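Side-chain contact in putative nudix hydrolase family member (Chromobacterium violaceum, PDB 3F13), which probably acts as a magnesium-dependent hydrolase of the Nudix family, although its substrate is not established: residues M71-L74 / F75-I78. Sequence-based numbering, arbitrary orientation.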
ATOM      1  N   MET B  71      -1.634  -0.769   2.078  1.00 23.95           N
ATOM      2  CA  MET B  71      -2.875  -0.187   1.602  1.00 23.40           C
ATOM      3  C   MET B  71      -3.506  -1.148   0.611  1.00 23.30           C
ATOM      4  O   MET B  71      -2.811  -1.833  -0.157  1.00 23.78           O
ATOM      5  CB  MET B  71      -2.554   1.161   0.890  1.00 25.47           C
ATOM      6  CG  MET B  71      -1.109   1.248  -0.004  1.00 21.95           C
ATOM      7  SD  MET B  71      -1.118   2.829  -0.876  1.00 41.77           S
ATOM      8  CE  MET B  71      -2.480   3.647  -0.049  1.00 39.38           C
ATOM      9  N   LEU B  72      -4.821  -1.150   0.552  1.00 22.56           N
ATOM     10  CA  LEU B  72      -5.510  -1.947  -0.437  1.00 23.30           C
ATOM     11  C   LEU B  72      -6.503  -1.065  -1.188  1.00 23.72           C
ATOM     12  O   LEU B  72      -7.434  -0.526  -0.578  1.00 23.68           O
ATOM     13  CB  LEU B  72      -6.252  -3.111   0.244  1.00 23.73           C
ATOM     14  CG  LEU B  72      -7.187  -3.868  -0.689  1.00 27.63           C
ATOM     15  CD1 LEU B  72      -6.328  -4.579  -1.775  1.00 28.53           C
ATOM     16  CD2 LEU B  72      -8.013  -4.863   0.103  1.00 25.19           C
ATOM     17  N   TYR B  73      -6.304  -0.881  -2.484  1.00 24.18           N
ATOM     18  CA  TYR B  73      -7.276  -0.136  -3.301  1.00 24.12           C
ATOM     19  C   TYR B  73      -8.641  -0.836  -3.286  1.00 24.67           C
ATOM     20  O   TYR B  73      -8.745  -2.020  -3.619  1.00 23.83           O
ATOM     21  CB  TYR B  73      -6.764   0.055  -4.751  1.00 24.79           C
ATOM     22  CG  TYR B  73      -7.840   0.491  -5.726  1.00 25.98           C
ATOM     23  CD1 TYR B  73      -8.371   1.781  -5.677  1.00 27.54           C
ATOM     24  CD2 TYR B  73      -8.405  -0.417  -6.621  1.00 29.98           C
ATOM     25  CE1 TYR B  73      -9.404   2.174  -6.543  1.00 27.31           C
ATOM     26  CE2 TYR B  73      -9.424  -0.034  -7.510  1.00 31.66           C
ATOM     27  CZ  TYR B  73      -9.917   1.275  -7.444  1.00 32.59           C
ATOM     28  OH  TYR B  73     -10.910   1.695  -8.299  1.00 36.18           O
ATOM     29  N   LEU B  74      -9.699  -0.115  -2.872  1.00 24.80           N
ATOM     30  CA  LEU B  74     -11.040  -0.702  -2.805  1.00 25.56           C
ATOM     31  C   LEU B  74     -11.898  -0.331  -4.022  1.00 26.33           C
ATOM     32  O   LEU B  74     -12.453  -1.220  -4.699  1.00 26.58           O
ATOM     33  CB  LEU B  74     -11.748  -0.241  -1.526  1.00 26.26           C
ATOM     34  CG  LEU B  74     -10.924  -0.413  -0.255  1.00 26.81           C
ATOM     35  CD1 LEU B  74     -11.601   0.233   0.978  1.00 26.87           C
ATOM     36  CD2 LEU B  74     -10.669  -1.933  -0.067  1.00 28.18           C
ATOM     37  N   PHE B  75     -12.023   0.965  -4.315  1.00 25.63           N
ATOM     38  CA  PHE B  75     -12.896   1.384  -5.424  1.00 27.22           C
ATOM     39  C   PHE B  75     -12.746   2.869  -5.697  1.00 27.05           C
ATOM     40  O   PHE B  75     -12.091   3.599  -4.903  1.00 26.07           O
ATOM     41  CB  PHE B  75     -14.379   1.091  -5.102  1.00 26.62           C
ATOM     42  CG  PHE B  75     -14.839   1.592  -3.726  1.00 27.59           C
ATOM     43  CD1 PHE B  75     -15.247   2.912  -3.549  1.00 28.20           C
ATOM     44  CD2 PHE B  75     -14.886   0.736  -2.635  1.00 26.50           C
ATOM     45  CE1 PHE B  75     -15.682   3.388  -2.271  1.00 24.83           C
ATOM     46  CE2 PHE B  75     -15.318   1.185  -1.364  1.00 28.11           C
ATOM     47  CZ  PHE B  75     -15.689   2.540  -1.191  1.00 27.63           C
ATOM     48  N   ASP B  76     -13.386   3.305  -6.785  1.00 28.03           N
ATOM     49  CA  ASP B  76     -13.414   4.714  -7.156  1.00 30.65           C
ATOM     50  C   ASP B  76     -14.753   5.266  -6.671  1.00 31.23           C
ATOM     51  O   ASP B  76     -15.755   4.544  -6.655  1.00 31.08           O
ATOM     52  CB  ASP B  76     -13.339   4.889  -8.674  1.00 31.79           C
ATOM     53  CG  ASP B  76     -12.139   4.195  -9.293  1.00 36.34           C
ATOM     54  OD1 ASP B  76     -11.019   4.276  -8.726  1.00 38.34           O
ATOM     55  OD2 ASP B  76     -12.325   3.529 -10.343  1.00 41.20           O
ATOM     56  N   HIS B  77     -14.786   6.539  -6.285  1.00 30.32           N
ATOM     57  CA  HIS B  77     -16.024   7.175  -5.910  1.00 31.01           C
ATOM     58  C   HIS B  77     -16.015   8.534  -6.608  1.00 31.15           C
ATOM     59  O   HIS B  77     -15.162   9.366  -6.298  1.00 29.14           O
ATOM     60  CB  HIS B  77     -16.057   7.401  -4.406  1.00 31.64           C
ATOM     61  CG  HIS B  77     -17.286   8.105  -3.935  1.00 35.44           C
ATOM     62  ND1 HIS B  77     -18.465   7.445  -3.682  1.00 35.32           N
ATOM     63  CD2 HIS B  77     -17.521   9.412  -3.676  1.00 36.77           C
ATOM     64  CE1 HIS B  77     -19.378   8.314  -3.283  1.00 37.49           C
ATOM     65  NE2 HIS B  77     -18.832   9.516  -3.277  1.00 39.18           N
ATOM     66  N   ILE B  78     -16.915   8.759  -7.566  1.00 30.70           N
ATOM     67  CA  ILE B  78     -16.937  10.081  -8.207  1.00 30.53           C
ATOM     68  C   ILE B  78     -18.082  10.962  -7.683  1.00 29.95           C
ATOM     69  O   ILE B  78     -19.173  10.499  -7.384  1.00 29.18           O
ATOM     70  CB  ILE B  78     -16.979  10.032  -9.763  1.00 31.42           C
ATOM     71  CG1 ILE B  78     -18.322   9.477 -10.237  1.00 33.07           C
ATOM     72  CG2 ILE B  78     -15.796   9.187 -10.302  1.00 33.17           C
ATOM     73  CD1 ILE B  78     -18.607   9.668 -11.702  1.00 36.60           C
TER
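Tyr73 and Asp76 reach each other because Tyr73 carries its CG opposite the backbone N (chi1 165°), which lays the ring along the strand, while the aspartate turns its CG beside its backbone N, anti to the carbonyl carbon, and presents the carboxylate to the phenol. Tyr73 OH donates a short hydrogen bond to Asp76 OD1, 2.6 Å away. The phenol comes in from above the carboxylate, 61° out of its plane, and the ring and carboxylate planes are inclined by 42°. Asp76 OD1 lies at the edge of the Tyr73 ring, near its plane, 3.4 Å from CE1. The ring lies over the Phe75 backbone: Phe75 N sits 3.6 Å above one face, offset toward the rim, and Phe75 CA is 3.6 Å from Tyr73 CZ. On the other side of the strand Leu74 CB packs against Phe75 CD2 at 3.5 Å. These successive residues share a side because they form a classic beta bulge, both facing Val86, and the extra residue lets Tyr73 and Asp76 meet on the same side too. Lys85 makes a salt bridge to Asp76 OD1, so this oxygen serves two partners, and the lysine's charge probably steadies the carboxylate as an anion. The bulge lies in strand 70-78 of the hairpin with strand 82-90, with Leu74 and Phe75 against helix 118-132 and Tyr73 touching Lys137 of helix 136-157.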